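Local atomic coordinates of 2-hydroxyisobutyryl-CoA mutase large subunit (Aquincola tertiaricarbonis, PDB entry 4R3U), a protein that catalyses, together with its small cobalamin-binding partner subunit, the interconversion of 2-hydroxyisobutyryl-CoA and (S)-3-hydroxybutyryl-CoA by a carbon-skeleton rearrangement. Residues 496-499 against 503-506. Numbering follows the deposited sequence.
Sequences PYDN and ERQI
Arg504 NH2 is gripped by two carboxylates: Asp498 OD2, 2.8 Å away across the contact, and Asp109 OD2, outside the two segments. The bond to Asp498 is a hydrogen-bonded salt bridge, short but not straight, with an N-H...O angle of 132°. NH2 approaches OD2 from above the carboxylate, 60° out of its plane, while OD2 in turn is tilted out of the guanidinium plane. The two flat groups are not coplanar, and their side chains cross at about a right angle. Across this contact NH2 alone bonds the carboxylate; Arg504 NE stays 3.8 Å from Asp498 OD2 and bonds Thr500 OG1 instead. A long, bent side chain makes this possible: the turn at chi3 (-71°) swings the guanidinium back toward the residues that lead into the helix.

Aspartate suits position 498 because its two oxygens can work separately. CG lies anti to the backbone N, and while OD2 takes the arginine, OD1 bonds Thr500 OG1; the side chain also caps a backbone N just past 496-499. Thr500 thus links acid and base, which should help fix the rotation of both. Arginine suits position 504 because its several N-H groups can serve different partners; NH1 bonds Thr106 OG1. The two nearby carboxylates would be expected to keep the guanidinium charged, and it in turn should stabilise their negative charge.

This surface contact is a helix N-terminal arrangement, the capping acid before the turn pairing with a first-turn arginine. The side chain of Asp498 lies about 13 Å from bound 5'-deoxyadenosine. The pair ties the loop following helix 454-472 to the first turn of helix 501-515, while Thr106 and Asp109 connect the same guanidinium to the beginning of helix 107-119, which follows strand 97-102 of the parallel sheet.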
ATOM      1  N   PRO A 496      27.358   0.304  -0.850  1.00 26.01           N
ATOM      2  CA  PRO A 496      28.634   0.766  -1.419  1.00 23.95           C
ATOM      3  C   PRO A 496      29.260  -0.211  -2.404  1.00 28.51           C
ATOM      4  O   PRO A 496      29.041  -1.429  -2.367  1.00 27.58           O
ATOM      5  CB  PRO A 496      29.517   0.934  -0.185  1.00 25.73           C
ATOM      6  CG  PRO A 496      28.976  -0.125   0.804  1.00 31.50           C
ATOM      7  CD  PRO A 496      27.577  -0.522   0.364  1.00 26.99           C
ATOM      8  N   TYR A 497      30.090   0.350  -3.269  1.00 25.53           N
ATOM      9  CA  TYR A 497      30.883  -0.386  -4.226  1.00 23.79           C
ATOM     10  C   TYR A 497      32.205  -0.722  -3.533  1.00 28.16           C
ATOM     11  O   TYR A 497      32.830   0.150  -2.924  1.00 28.18           O
ATOM     12  CB  TYR A 497      31.133   0.479  -5.492  1.00 23.97           C
ATOM     13  CG  TYR A 497      31.966  -0.209  -6.558  1.00 24.08           C
ATOM     14  CD1 TYR A 497      31.497  -1.347  -7.213  1.00 25.06           C
ATOM     15  CD2 TYR A 497      33.228   0.267  -6.897  1.00 24.88           C
ATOM     16  CE1 TYR A 497      32.275  -2.012  -8.157  1.00 25.35           C
ATOM     17  CE2 TYR A 497      34.013  -0.382  -7.855  1.00 26.13           C
ATOM     18  CZ  TYR A 497      33.527  -1.519  -8.488  1.00 33.84           C
ATOM     19  OH  TYR A 497      34.278  -2.163  -9.437  1.00 32.96           O
ATOM     20  N   ASP A 498      32.608  -1.996  -3.602  1.00 25.50           N
ATOM     21  CA  ASP A 498      33.866  -2.497  -3.061  1.00 26.19           C
ATOM     22  C   ASP A 498      34.910  -2.266  -4.159  1.00 34.55           C
ATOM     23  O   ASP A 498      34.822  -2.868  -5.248  1.00 34.14           O
ATOM     24  CB  ASP A 498      33.721  -3.998  -2.728  1.00 27.46           C
ATOM     25  CG  ASP A 498      34.950  -4.708  -2.185  1.00 36.08           C
ATOM     26  OD1 ASP A 498      36.032  -4.068  -2.105  1.00 36.38           O
ATOM     27  OD2 ASP A 498      34.846  -5.914  -1.888  1.00 43.17           O
ATOM     28  N   ASN A 499      35.885  -1.386  -3.888  1.00 32.96           N
ATOM     29  CA  ASN A 499      36.931  -1.063  -4.862  1.00 33.69           C
ATOM     30  C   ASN A 499      37.972  -2.180  -5.163  1.00 37.16           C
ATOM     31  O   ASN A 499      38.842  -1.992  -6.021  1.00 38.49           O
ATOM     32  CB  ASN A 499      37.576   0.291  -4.547  1.00 41.73           C
ATOM     33  CG  ASN A 499      36.659   1.470  -4.817  1.00 75.34           C
ATOM     34  OD1 ASN A 499      36.360   2.269  -3.924  1.00 71.46           O
ATOM     35  ND2 ASN A 499      36.196   1.620  -6.058  1.00 67.02           N
ATOM     36  N   GLU A 503      40.162  -6.036  -9.145  1.00 39.08           N
ATOM     37  CA  GLU A 503      41.349  -6.818  -8.815  1.00 40.30           C
ATOM     38  C   GLU A 503      41.000  -8.299  -8.537  1.00 42.28           C
ATOM     39  O   GLU A 503      41.601  -9.193  -9.136  1.00 41.54           O
ATOM     40  CB  GLU A 503      42.068  -6.171  -7.609  1.00 43.46           C
ATOM     41  CG  GLU A 503      43.387  -6.821  -7.192  1.00 62.13           C
ATOM     42  CD  GLU A 503      43.286  -7.791  -6.024  1.00105.44           C
ATOM     43  OE1 GLU A 503      42.617  -7.451  -5.018  1.00113.99           O
ATOM     44  OE2 GLU A 503      43.884  -8.892  -6.111  1.00101.70           O
ATOM     45  N   ARG A 504      39.988  -8.533  -7.661  1.00 38.70           N
ATOM     46  CA  ARG A 504      39.516  -9.854  -7.242  1.00 37.73           C
ATOM     47  C   ARG A 504      38.972 -10.696  -8.417  1.00 45.03           C
ATOM     48  O   ARG A 504      39.307 -11.874  -8.554  1.00 45.79           O
ATOM     49  CB  ARG A 504      38.468  -9.711  -6.137  1.00 30.14           C
ATOM     50  CG  ARG A 504      39.054  -9.394  -4.760  1.00 30.93           C
ATOM     51  CD  ARG A 504      38.042  -9.605  -3.612  1.00 29.32           C
ATOM     52  NE  ARG A 504      36.974  -8.604  -3.594  1.00 23.53           N
ATOM     53  CZ  ARG A 504      35.717  -8.795  -3.996  1.00 36.18           C
ATOM     54  NH1 ARG A 504      35.319  -9.992  -4.399  1.00 31.10           N
ATOM     55  NH2 ARG A 504      34.842  -7.794  -3.970  1.00 23.33           N
ATOM     56  N   GLN A 505      38.156 -10.064  -9.266  1.00 42.03           N
ATOM     57  CA  GLN A 505      37.517 -10.660 -10.433  1.00 40.73           C
ATOM     58  C   GLN A 505      38.519 -11.020 -11.532  1.00 43.03           C
ATOM     59  O   GLN A 505      38.473 -12.161 -12.001  1.00 43.50           O
ATOM     60  CB  GLN A 505      36.382  -9.746 -10.938  1.00 40.39           C
ATOM     61  CG  GLN A 505      35.607 -10.254 -12.135  1.00 46.03           C
ATOM     62  CD  GLN A 505      34.824 -11.519 -11.927  1.00 50.95           C
ATOM     63  OE1 GLN A 505      34.328 -11.822 -10.830  1.00 43.95           O
ATOM     64  NE2 GLN A 505      34.647 -12.246 -13.015  1.00 36.64           N
ATOM     65  N   ILE A 506      39.437 -10.097 -11.909  1.00 37.77           N
ATOM     66  CA  ILE A 506      40.468 -10.346 -12.941  1.00 38.08           C
ATOM     67  C   ILE A 506      41.371 -11.521 -12.528  1.00 42.53           C
ATOM     68  O   ILE A 506      41.658 -12.399 -13.349  1.00 42.11           O
ATOM     69  CB  ILE A 506      41.311  -9.094 -13.303  1.00 41.78           C
ATOM     70  CG1 ILE A 506      40.526  -7.744 -13.291  1.00 40.83           C
ATOM     71  CG2 ILE A 506      42.146  -9.277 -14.577  1.00 43.78           C
ATOM     72  CD1 ILE A 506      39.516  -7.496 -14.269  1.00 42.29           C
TER